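PDB 2DVA: galactose-binding lectin from Arachis hypogaea, which binds D-galactose-containing carbohydrates as a homotetrameric legume lectin whose subunits carry calcium and manganese ions. Local coordinates for residues M73-D78 against G214-L219; A159-T164 against V178-G183; P81-I86 against D123-S128. All coordinates share one frame; numbering follows the deposited sequence.

Overall arrangement
The three contacts sit in the legume lectin sandwich of antiparallel sheets. Interaction 1 joins strands 64-74 and 217-229 at their sugar-side ends; interaction 2 links strands 160-168 and 173-179 of the same sheet, where 160-168 lies next to 64-74, and their centres are about 18 Å apart. Interaction 3 belongs to the other sheet, at the start of strand 84-91, where the loop after strand 117-123 carries calcium and manganese. Its centre is about 11 Å from that of interaction 1, which it touches through Q216 with T124 and H218 with G84. Along the chain, interactions 3 and 2 follow one another inside the loop closed by interaction 1. Both sheets thus meet close to the galactose site.

Interaction 1. Residues M73-D78 against G214-L219; sequences MKDIKD and GRQIHL. With GAL (beta-D-galactopyranose), chain E.
M73 and I217, with K74, I76 and Q216 around them, close the ends of two antiparallel strands, 64-74 and 217-229. K74 and I217 form the hydrogen-bonded pair: K74 N donates to I217 O, in the carbonyl plane on a lone pair, and I217 N returns a bond to K74 O at 2.9 Å and 166°. One residue earlier, M73 CA adds a CA-H...O contact to I217 O at 3.0 Å. M73 CG lies anti to the carbonyl carbon (chi1 -74°) and the chain extends beyond it, bringing the sulfur to 3.6 Å from Q216 OE1 and 3.7 Å from H218 CD2, oblique to the imidazole. Q216 OE1 is also hydrogen-bonded to T124, while H218 turns ND1 to T35 and NE2 to the backbone N of G84. On the other face, I217 puts CG1 anti to its carbonyl carbon (chi1 -59°), where I76 CG2 crosses it at 3.7 Å; K74 CB lies 4.0 Å from I217 CB. Past this pair the chains part and a water takes over, accepting from I76 N at 2.7 Å and lying within hydrogen-bonding distance of R215 O. The chemistry divides by face: sulfur, amide and imidazole toward the second sheet, where outside partners fix the polar groups, and mostly hydrocarbon, including the base of K74, on the partly exposed side, with a water continuing the ladder where direct backbone bonding stops.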
loop_
_atom_site.group_PDB
_atom_site.type_symbol
_atom_site.label_atom_id
_atom_site.label_comp_id
_atom_site.label_asym_id
_atom_site.label_seq_id
_atom_site.Cartn_x
_atom_site.Cartn_y
_atom_site.Cartn_z
ATOM N N MET A 73 4.733 -24.213 -13.962
ATOM C CA MET A 73 5.457 -25.464 -14.037
ATOM C C MET A 73 5.445 -25.834 -15.511
ATOM O O MET A 73 4.411 -25.737 -16.177
ATOM C CB MET A 73 4.796 -26.531 -13.171
ATOM C CG MET A 73 5.053 -26.280 -11.682
ATOM S SD MET A 73 4.497 -27.586 -10.609
ATOM C CE MET A 73 2.797 -27.088 -10.317
ATOM N N LYS A 74 6.605 -26.225 -16.026
ATOM C CA LYS A 74 6.718 -26.559 -17.441
ATOM C C LYS A 74 7.481 -27.852 -17.681
ATOM O O LYS A 74 8.526 -28.095 -17.081
ATOM C CB LYS A 74 7.403 -25.406 -18.175
ATOM C CG LYS A 74 7.336 -25.469 -19.687
ATOM C CD LYS A 74 7.874 -24.176 -20.260
ATOM C CE LYS A 74 7.761 -24.121 -21.775
ATOM N NZ LYS A 74 8.223 -22.791 -22.295
ATOM N N ASP A 75 6.936 -28.680 -18.562
ATOM C CA ASP A 75 7.545 -29.953 -18.916
ATOM C C ASP A 75 8.865 -29.736 -19.640
ATOM O O ASP A 75 9.126 -28.659 -20.173
ATOM C CB ASP A 75 6.635 -30.736 -19.862
ATOM C CG ASP A 75 5.306 -31.077 -19.250
ATOM O OD1 ASP A 75 5.018 -30.615 -18.124
ATOM O OD2 ASP A 75 4.543 -31.814 -19.908
ATOM N N ILE A 76 9.691 -30.774 -19.654
ATOM C CA ILE A 76 10.961 -30.742 -20.365
ATOM C C ILE A 76 11.151 -32.151 -20.882
ATOM O O ILE A 76 10.504 -33.078 -20.395
ATOM C CB ILE A 76 12.162 -30.402 -19.447
ATOM C CG1 ILE A 76 12.340 -31.487 -18.383
ATOM C CG2 ILE A 76 11.973 -29.038 -18.818
ATOM C CD1 ILE A 76 13.609 -31.320 -17.559
ATOM N N LYS A 77 12.001 -32.317 -21.887
ATOM C CA LYS A 77 12.283 -33.656 -22.397
ATOM C C LYS A 77 13.381 -34.120 -21.448
ATOM O O LYS A 77 14.203 -33.296 -21.033
ATOM C CB LYS A 77 12.826 -33.585 -23.826
ATOM N N ASP A 78 13.423 -35.395 -21.068
ATOM C CA ASP A 78 12.500 -36.457 -21.463
ATOM C C ASP A 78 11.938 -36.936 -20.123
ATOM O O ASP A 78 11.303 -37.985 -20.026
ATOM C CB ASP A 78 13.282 -37.614 -22.094
ATOM C CG ASP A 78 14.035 -37.212 -23.353
ATOM O OD1 ASP A 78 13.594 -37.601 -24.454
ATOM O OD2 ASP A 78 15.064 -36.512 -23.251
ATOM N N GLY A 214 12.090 -37.788 -12.327
ATOM C CA GLY A 214 11.039 -36.782 -12.280
ATOM C C GLY A 214 11.598 -35.379 -12.162
ATOM O O GLY A 214 12.112 -34.998 -11.114
ATOM N N ARG A 215 11.505 -34.608 -13.243
ATOM C CA ARG A 215 12.023 -33.247 -13.245
ATOM C C ARG A 215 11.157 -32.343 -14.104
ATOM O O ARG A 215 10.525 -32.794 -15.053
ATOM C CB ARG A 215 13.464 -33.214 -13.784
ATOM C CG ARG A 215 14.416 -34.241 -13.155
ATOM C CD ARG A 215 15.874 -33.983 -13.546
ATOM N NE ARG A 215 16.743 -35.103 -13.198
ATOM C CZ ARG A 215 18.016 -35.211 -13.571
ATOM N NH1 ARG A 215 18.582 -34.262 -14.305
ATOM N NH2 ARG A 215 18.724 -36.275 -13.220
ATOM N N GLN A 216 11.125 -31.063 -13.759
ATOM C CA GLN A 216 10.354 -30.090 -14.522
ATOM C C GLN A 216 10.739 -28.704 -14.056
ATOM O O GLN A 216 11.376 -28.542 -13.017
ATOM C CB GLN A 216 8.837 -30.299 -14.339
ATOM C CG GLN A 216 8.337 -30.087 -12.918
ATOM C CD GLN A 216 6.859 -30.398 -12.747
ATOM O OE1 GLN A 216 6.374 -30.535 -11.624
ATOM N NE2 GLN A 216 6.134 -30.502 -13.854
ATOM N N ILE A 217 10.362 -27.705 -14.839
ATOM C CA ILE A 217 10.659 -26.331 -14.490
ATOM C C ILE A 217 9.647 -25.841 -13.454
ATOM O O ILE A 217 8.439 -25.942 -13.669
ATOM C CB ILE A 217 10.596 -25.439 -15.739
ATOM C CG1 ILE A 217 11.613 -25.945 -16.772
ATOM C CG2 ILE A 217 10.871 -23.993 -15.363
ATOM C CD1 ILE A 217 11.636 -25.153 -18.074
ATOM N N HIS A 218 10.143 -25.343 -12.323
ATOM C CA HIS A 218 9.281 -24.817 -11.261
ATOM C C HIS A 218 9.618 -23.339 -11.099
ATOM O O HIS A 218 10.705 -22.993 -10.643
ATOM C CB HIS A 218 9.525 -25.534 -9.926
ATOM C CG HIS A 218 9.233 -27.003 -9.951
ATOM N ND1 HIS A 218 10.207 -27.953 -10.175
ATOM C CD2 HIS A 218 8.087 -27.689 -9.719
ATOM C CE1 HIS A 218 9.677 -29.159 -10.074
ATOM N NE2 HIS A 218 8.392 -29.028 -9.798
ATOM N N LEU A 219 8.683 -22.474 -11.464
ATOM C CA LEU A 219 8.910 -21.040 -11.387
ATOM C C LEU A 219 7.941 -20.309 -10.474
ATOM O O LEU A 219 6.751 -20.622 -10.433
ATOM C CB LEU A 219 8.809 -20.414 -12.786
ATOM C CG LEU A 219 9.739 -20.928 -13.892
ATOM C CD1 LEU A 219 9.309 -20.362 -15.246
ATOM C CD2 LEU A 219 11.171 -20.538 -13.567
HETATM C C1 GAL E . 10.260 -41.044 -8.201
HETATM C C2 GAL E . 9.916 -40.064 -7.086
HETATM C C3 GAL E . 8.592 -39.333 -7.363
HETATM C C4 GAL E . 8.588 -38.603 -8.815
HETATM C C5 GAL E . 8.819 -39.714 -9.888
HETATM C C6 GAL E . 8.824 -39.630 -11.397
HETATM O O2 GAL E . 9.882 -40.844 -5.905
HETATM O O3 GAL E . 8.402 -38.348 -6.355
HETATM O O4 GAL E . 9.689 -37.685 -8.958
HETATM O O5 GAL E . 10.140 -40.392 -9.559
HETATM O O6 GAL E . 8.661 -40.546 -12.458
HETATM O O HOH W 1 9.294 -32.588 -17.650
#

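Interaction 2. Residues A159-T164 against V178-G183; sequences AVVKVT and VTNDNG
A beta hairpin, strand 160-168 turning back into strand 173-179, brings these segments together at its open end, where the second strand runs out into the loop at 180-183. K162 and T179 are its hydrogen-bonded pair. T179 N donates to K162 O at 2.9 Å, nearly along the C=O axis, while the return bond from K162 N to T179 O is straight but weak at 3.4 Å, a sign that the strands are starting to separate. Water fills in on both sides of this pair. One molecule accepts from K162 NZ at 2.8 Å and lies within hydrogen-bonding reach of V160 O and T179 O, so it can link the lysine ammonium, folded back by its last torsion (chi4 61°), to either backbone. A second water lies 2.7 Å from T179 OG1 and gives a weak bond to K162 O. Three valines mesh on the opposite face. V178 CG1, anti to its own backbone N at chi1 -174°, meets V161 CG1 obliquely at 3.4 Å, tighter than usual for two methyl groups, and V163 CG2 lies beside V178, pointing the same way, 4.1 Å from V178 CG1. F122 of the other sheet packs on V163 and V178, and F71 of strand 64-74 on V161 and V163, so this face looks into the sandwich interior. Farther out, A159 CB rests 3.9 Å from D181 OD1, and the amide of N180 turns to W153 and N154. T179 packs on L66 of a second subunit. The lysine-threonine face is thus part hydrated, part packed against that subunit, on a hairpin of the legume lectin back sheet whose valines turn into the sandwich core.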
loop_
_atom_site.group_PDB
_atom_site.type_symbol
_atom_site.label_atom_id
_atom_site.label_comp_id
_atom_site.label_asym_id
_atom_site.label_seq_id
_atom_site.Cartn_x
_atom_site.Cartn_y
_atom_site.Cartn_z
ATOM N N ALA A 159 1.515 -23.137 -18.188
ATOM C CA ALA A 159 0.428 -22.247 -17.795
ATOM C C ALA A 159 0.762 -21.449 -16.539
ATOM O O ALA A 159 1.313 -21.985 -15.575
ATOM C CB ALA A 159 -0.849 -23.046 -17.567
ATOM N N VAL A 160 0.446 -20.161 -16.562
ATOM C CA VAL A 160 0.682 -19.321 -15.401
ATOM C C VAL A 160 -0.503 -19.557 -14.477
ATOM O O VAL A 160 -1.655 -19.506 -14.910
ATOM C CB VAL A 160 0.749 -17.827 -15.781
ATOM C CG1 VAL A 160 0.884 -16.976 -14.528
ATOM C CG2 VAL A 160 1.929 -17.583 -16.714
ATOM N N VAL A 161 -0.224 -19.845 -13.215
ATOM C CA VAL A 161 -1.289 -20.091 -12.259
ATOM C C VAL A 161 -1.277 -19.006 -11.194
ATOM O O VAL A 161 -0.218 -18.587 -10.735
ATOM C CB VAL A 161 -1.126 -21.471 -11.588
ATOM C CG1 VAL A 161 -2.290 -21.735 -10.646
ATOM C CG2 VAL A 161 -1.047 -22.566 -12.658
ATOM N N LYS A 162 -2.459 -18.540 -10.817
ATOM C CA LYS A 162 -2.583 -17.508 -9.801
ATOM C C LYS A 162 -3.232 -18.138 -8.581
ATOM O O LYS A 162 -4.158 -18.939 -8.705
ATOM C CB LYS A 162 -3.438 -16.355 -10.323
ATOM C CG LYS A 162 -2.864 -15.710 -11.584
ATOM C CD LYS A 162 -3.847 -14.745 -12.232
ATOM C CE LYS A 162 -3.315 -14.239 -13.572
ATOM N NZ LYS A 162 -3.098 -15.352 -14.553
ATOM N N VAL A 163 -2.728 -17.791 -7.404
ATOM C CA VAL A 163 -3.263 -18.341 -6.173
ATOM C C VAL A 163 -3.488 -17.241 -5.141
ATOM O O VAL A 163 -2.681 -16.322 -5.005
ATOM C CB VAL A 163 -2.295 -19.401 -5.576
ATOM C CG1 VAL A 163 -2.861 -19.964 -4.276
ATOM C CG2 VAL A 163 -2.059 -20.522 -6.579
ATOM N N THR A 164 -4.606 -17.330 -4.434
ATOM C CA THR A 164 -4.917 -16.377 -3.379
ATOM C C THR A 164 -5.227 -17.209 -2.142
ATOM O O THR A 164 -6.025 -18.148 -2.198
ATOM C CB THR A 164 -6.143 -15.506 -3.707
ATOM O OG1 THR A 164 -5.881 -14.729 -4.881
ATOM C CG2 THR A 164 -6.435 -14.552 -2.545
ATOM N N VAL A 178 -7.435 -21.260 -6.423
ATOM C CA VAL A 178 -6.491 -21.372 -7.529
ATOM C C VAL A 178 -7.160 -21.092 -8.876
ATOM O O VAL A 178 -8.138 -21.749 -9.252
ATOM C CB VAL A 178 -5.850 -22.775 -7.568
ATOM C CG1 VAL A 178 -4.762 -22.819 -8.624
ATOM C CG2 VAL A 178 -5.274 -23.121 -6.194
ATOM N N THR A 179 -6.628 -20.107 -9.594
ATOM C CA THR A 179 -7.167 -19.739 -10.899
ATOM C C THR A 179 -6.310 -20.367 -11.984
ATOM O O THR A 179 -5.179 -19.930 -12.230
ATOM C CB THR A 179 -7.179 -18.212 -11.104
ATOM O OG1 THR A 179 -7.896 -17.592 -10.031
ATOM C CG2 THR A 179 -7.872 -17.860 -12.422
ATOM N N ASN A 180 -6.868 -21.389 -12.628
ATOM C CA ASN A 180 -6.187 -22.130 -13.682
ATOM C C ASN A 180 -6.115 -21.486 -15.059
ATOM O O ASN A 180 -6.443 -20.311 -15.252
ATOM C CB ASN A 180 -6.818 -23.518 -13.824
ATOM C CG ASN A 180 -5.918 -24.622 -13.308
ATOM O OD1 ASN A 180 -5.276 -24.475 -12.265
ATOM N ND2 ASN A 180 -5.869 -25.737 -14.031
ATOM N N ASP A 181 -5.673 -22.303 -16.009
ATOM C CA ASP A 181 -5.504 -21.930 -17.408
ATOM C C ASP A 181 -6.842 -21.572 -18.045
ATOM O O ASP A 181 -7.077 -20.426 -18.422
ATOM C CB ASP A 181 -4.855 -23.108 -18.151
ATOM C CG ASP A 181 -4.522 -22.787 -19.595
ATOM O OD1 ASP A 181 -3.768 -21.817 -19.831
ATOM O OD2 ASP A 181 -5.009 -23.514 -20.490
ATOM N N ASN A 182 -7.718 -22.566 -18.148
ATOM C CA ASN A 182 -9.039 -22.390 -18.737
ATOM C C ASN A 182 -9.912 -21.381 -17.986
ATOM O O ASN A 182 -11.094 -21.224 -18.298
ATOM C CB ASN A 182 -9.752 -23.737 -18.791
ATOM C CG ASN A 182 -9.890 -24.371 -17.426
ATOM O OD1 ASN A 182 -10.375 -25.493 -17.298
ATOM N ND2 ASN A 182 -9.465 -23.649 -16.392
ATOM N N GLY A 183 -9.336 -20.712 -16.992
ATOM C CA GLY A 183 -10.086 -19.726 -16.234
ATOM C C GLY A 183 -10.949 -20.262 -15.098
ATOM O O GLY A 183 -11.599 -19.478 -14.402
HETATM O O HOH W 2 -4.328 -17.900 -14.349
HETATM O O HOH W 3 -6.554 -17.382 -7.725
#

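Interaction 3. Residues P81-I86 against D123-S128. With CA (calcium ion), chain I; MN (manganese (II) ion), chain J; GAL (beta-D-galactopyranose), chain E.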
loop_
_atom_site.group_PDB
_atom_site.type_symbol
_atom_site.label_atom_id
_atom_site.label_comp_id
_atom_site.label_asym_id
_atom_site.label_seq_id
_atom_site.Cartn_x
_atom_site.Cartn_y
_atom_site.Cartn_z
ATOM N N PRO A 81 7.224 -35.080 -15.673
ATOM C CA PRO A 81 6.926 -33.801 -15.015
ATOM C C PRO A 81 6.624 -33.953 -13.525
ATOM O O PRO A 81 5.496 -34.258 -13.149
ATOM C CB PRO A 81 5.718 -33.283 -15.797
ATOM C CG PRO A 81 5.906 -33.898 -17.164
ATOM C CD PRO A 81 6.312 -35.307 -16.806
ATOM N N ALA A 82 7.635 -33.737 -12.689
ATOM C CA ALA A 82 7.486 -33.855 -11.237
ATOM C C ALA A 82 8.468 -32.888 -10.566
ATOM O O ALA A 82 9.391 -32.416 -11.225
ATOM C CB ALA A 82 7.770 -35.290 -10.813
ATOM N N ASP A 83 8.299 -32.596 -9.272
ATOM C CA ASP A 83 7.236 -33.152 -8.431
ATOM C C ASP A 83 6.147 -32.155 -8.020
ATOM O O ASP A 83 5.053 -32.553 -7.621
ATOM C CB ASP A 83 7.852 -33.758 -7.171
ATOM C CG ASP A 83 8.324 -35.175 -7.382
ATOM O OD1 ASP A 83 7.511 -36.103 -7.195
ATOM O OD2 ASP A 83 9.502 -35.356 -7.749
ATOM N N GLY A 84 6.450 -30.864 -8.103
ATOM C CA GLY A 84 5.466 -29.868 -7.728
ATOM C C GLY A 84 6.030 -28.759 -6.862
ATOM O O GLY A 84 7.210 -28.754 -6.523
ATOM N N ILE A 85 5.164 -27.824 -6.493
ATOM C CA ILE A 85 5.550 -26.680 -5.687
ATOM C C ILE A 85 4.719 -26.602 -4.407
ATOM O O ILE A 85 3.526 -26.910 -4.410
ATOM C CB ILE A 85 5.313 -25.367 -6.466
ATOM C CG1 ILE A 85 6.080 -25.392 -7.791
ATOM C CG2 ILE A 85 5.706 -24.174 -5.606
ATOM C CD1 ILE A 85 5.971 -24.105 -8.584
ATOM N N ILE A 86 5.347 -26.194 -3.310
ATOM C CA ILE A 86 4.603 -26.043 -2.076
ATOM C C ILE A 86 4.865 -24.699 -1.415
ATOM O O ILE A 86 6.011 -24.270 -1.273
ATOM C CB ILE A 86 4.889 -27.174 -1.050
ATOM C CG1 ILE A 86 4.008 -26.951 0.189
ATOM C CG2 ILE A 86 6.360 -27.207 -0.671
ATOM C CD1 ILE A 86 4.020 -28.078 1.194
ATOM N N ASP A 123 0.749 -30.496 -6.220
ATOM C CA ASP A 123 1.344 -31.779 -6.538
ATOM C C ASP A 123 1.086 -32.312 -7.943
ATOM O O ASP A 123 -0.065 -32.477 -8.332
ATOM C CB ASP A 123 0.819 -32.779 -5.527
ATOM C CG ASP A 123 1.792 -33.854 -5.243
ATOM O OD1 ASP A 123 2.562 -34.193 -6.162
ATOM O OD2 ASP A 123 1.788 -34.363 -4.108
ATOM N N THR A 124 2.154 -32.626 -8.680
ATOM C CA THR A 124 2.011 -33.132 -10.047
ATOM C C THR A 124 2.434 -34.585 -10.267
ATOM O O THR A 124 2.639 -35.002 -11.407
ATOM C CB THR A 124 2.799 -32.277 -11.050
ATOM O OG1 THR A 124 4.202 -32.485 -10.848
ATOM C CG2 THR A 124 2.473 -30.801 -10.866
ATOM N N TYR A 125 2.585 -35.352 -9.191
ATOM C CA TYR A 125 2.960 -36.760 -9.318
ATOM C C TYR A 125 2.344 -37.543 -8.171
ATOM O O TYR A 125 2.385 -37.106 -7.035
ATOM C CB TYR A 125 4.483 -36.933 -9.318
ATOM C CG TYR A 125 4.897 -38.388 -9.378
ATOM C CD1 TYR A 125 5.020 -39.142 -8.211
ATOM C CD2 TYR A 125 5.078 -39.035 -10.605
ATOM C CE1 TYR A 125 5.304 -40.498 -8.255
ATOM C CE2 TYR A 125 5.363 -40.405 -10.664
ATOM C CZ TYR A 125 5.474 -41.128 -9.481
ATOM O OH TYR A 125 5.744 -42.479 -9.515
ATOM N N SER A 126 1.773 -38.704 -8.461
ATOM C CA SER A 126 1.133 -39.489 -7.414
ATOM C C SER A 126 2.045 -40.444 -6.642
ATOM O O SER A 126 2.299 -41.565 -7.091
ATOM C CB SER A 126 -0.033 -40.280 -8.009
ATOM O OG SER A 126 -0.813 -40.871 -6.987
ATOM N N ASN A 127 2.530 -39.998 -5.482
ATOM C CA ASN A 127 3.381 -40.829 -4.632
ATOM C C ASN A 127 2.504 -41.640 -3.688
ATOM O O ASN A 127 1.978 -41.111 -2.706
ATOM C CB ASN A 127 4.345 -39.987 -3.792
ATOM C CG ASN A 127 5.342 -39.233 -4.632
ATOM O OD1 ASN A 127 4.983 -38.289 -5.314
ATOM N ND2 ASN A 127 6.605 -39.654 -4.595
ATOM N N SER A 128 2.352 -42.923 -3.989
ATOM C CA SER A 128 1.538 -43.804 -3.164
ATOM C C SER A 128 2.077 -43.877 -1.739
ATOM O O SER A 128 1.308 -44.012 -0.789
ATOM C CB SER A 128 1.498 -45.207 -3.774
ATOM O OG SER A 128 2.806 -45.743 -3.909
HETATM CA CA CA I . 3.459 -36.277 -4.911
HETATM MN MN MN J . 0.312 -34.708 -2.575
HETATM C C1 GAL E . 10.260 -41.044 -8.201
HETATM C C2 GAL E . 9.916 -40.064 -7.086
HETATM C C3 GAL E . 8.592 -39.333 -7.363
HETATM C C4 GAL E . 8.588 -38.603 -8.815
HETATM C C5 GAL E . 8.819 -39.714 -9.888
HETATM C C6 GAL E . 8.824 -39.630 -11.397
HETATM O O2 GAL E . 9.882 -40.844 -5.905
HETATM O O3 GAL E . 8.402 -38.348 -6.355
HETATM O O4 GAL E . 9.689 -37.685 -8.958
HETATM O O5 GAL E . 10.140 -40.392 -9.559
HETATM O O6 GAL E . 8.661 -40.546 -12.458
HETATM O O HOH W 4 5.218 -34.907 -6.198
HETATM O O HOH W 5 4.247 -35.522 -2.489
HETATM O O HOH W 6 -1.412 -35.040 -1.076
HETATM O O HOH W 7 2.148 -34.676 -1.144
#
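D83 and N127 meet at the galactose within the metal-dependent sugar site of the legume lectin fold, where the start of strand 84-91 faces the metal-binding loop. Backbone pairing is short: T124 N donates to D83 O at 3.1 Å from above the carbonyl plane, beside the non-hydrogen-bonded pair of G84 and D123. The cis peptide between A82 and D83, characteristic of legume lectins, orients the D83 carboxylate toward the sugar and a calcium-bound water. T124 OG1 lies 3.2 Å from P81 O and is also bonded to Q216. In the metal sites, both carboxylate oxygens of D123 bind calcium, joined by Y125 O, N127 OD1, two waters and D132; D123 OD2 also reaches manganese at 2.2 Å, bridging the two ions, and E121, D132, H137 and two waters complete that site. D123 OD1 further accepts from Y125 N, an Asx turn that holds the loop in shape. D83 does not touch calcium, but the water donates to both its O and OD1, which would help hold the carboxylate in place. Sugar contacts build on this frame. GAL O3 donates to D83 OD1 and O4 to OD2, each at 2.6 Å, so the carboxylate grips two neighbouring hydroxyls, with D80 and S211 adding further bonds. Y125, its CG anti to the backbone N (chi1 177°), lays one ring face beneath the pyranose, with C4 over its centre 3.6 Å above the plane. N127 splits its amide: OD1 binds calcium at 2.6 Å while ND2, also bonded to E129, donates to GAL O3 at 2.8 Å and 171°.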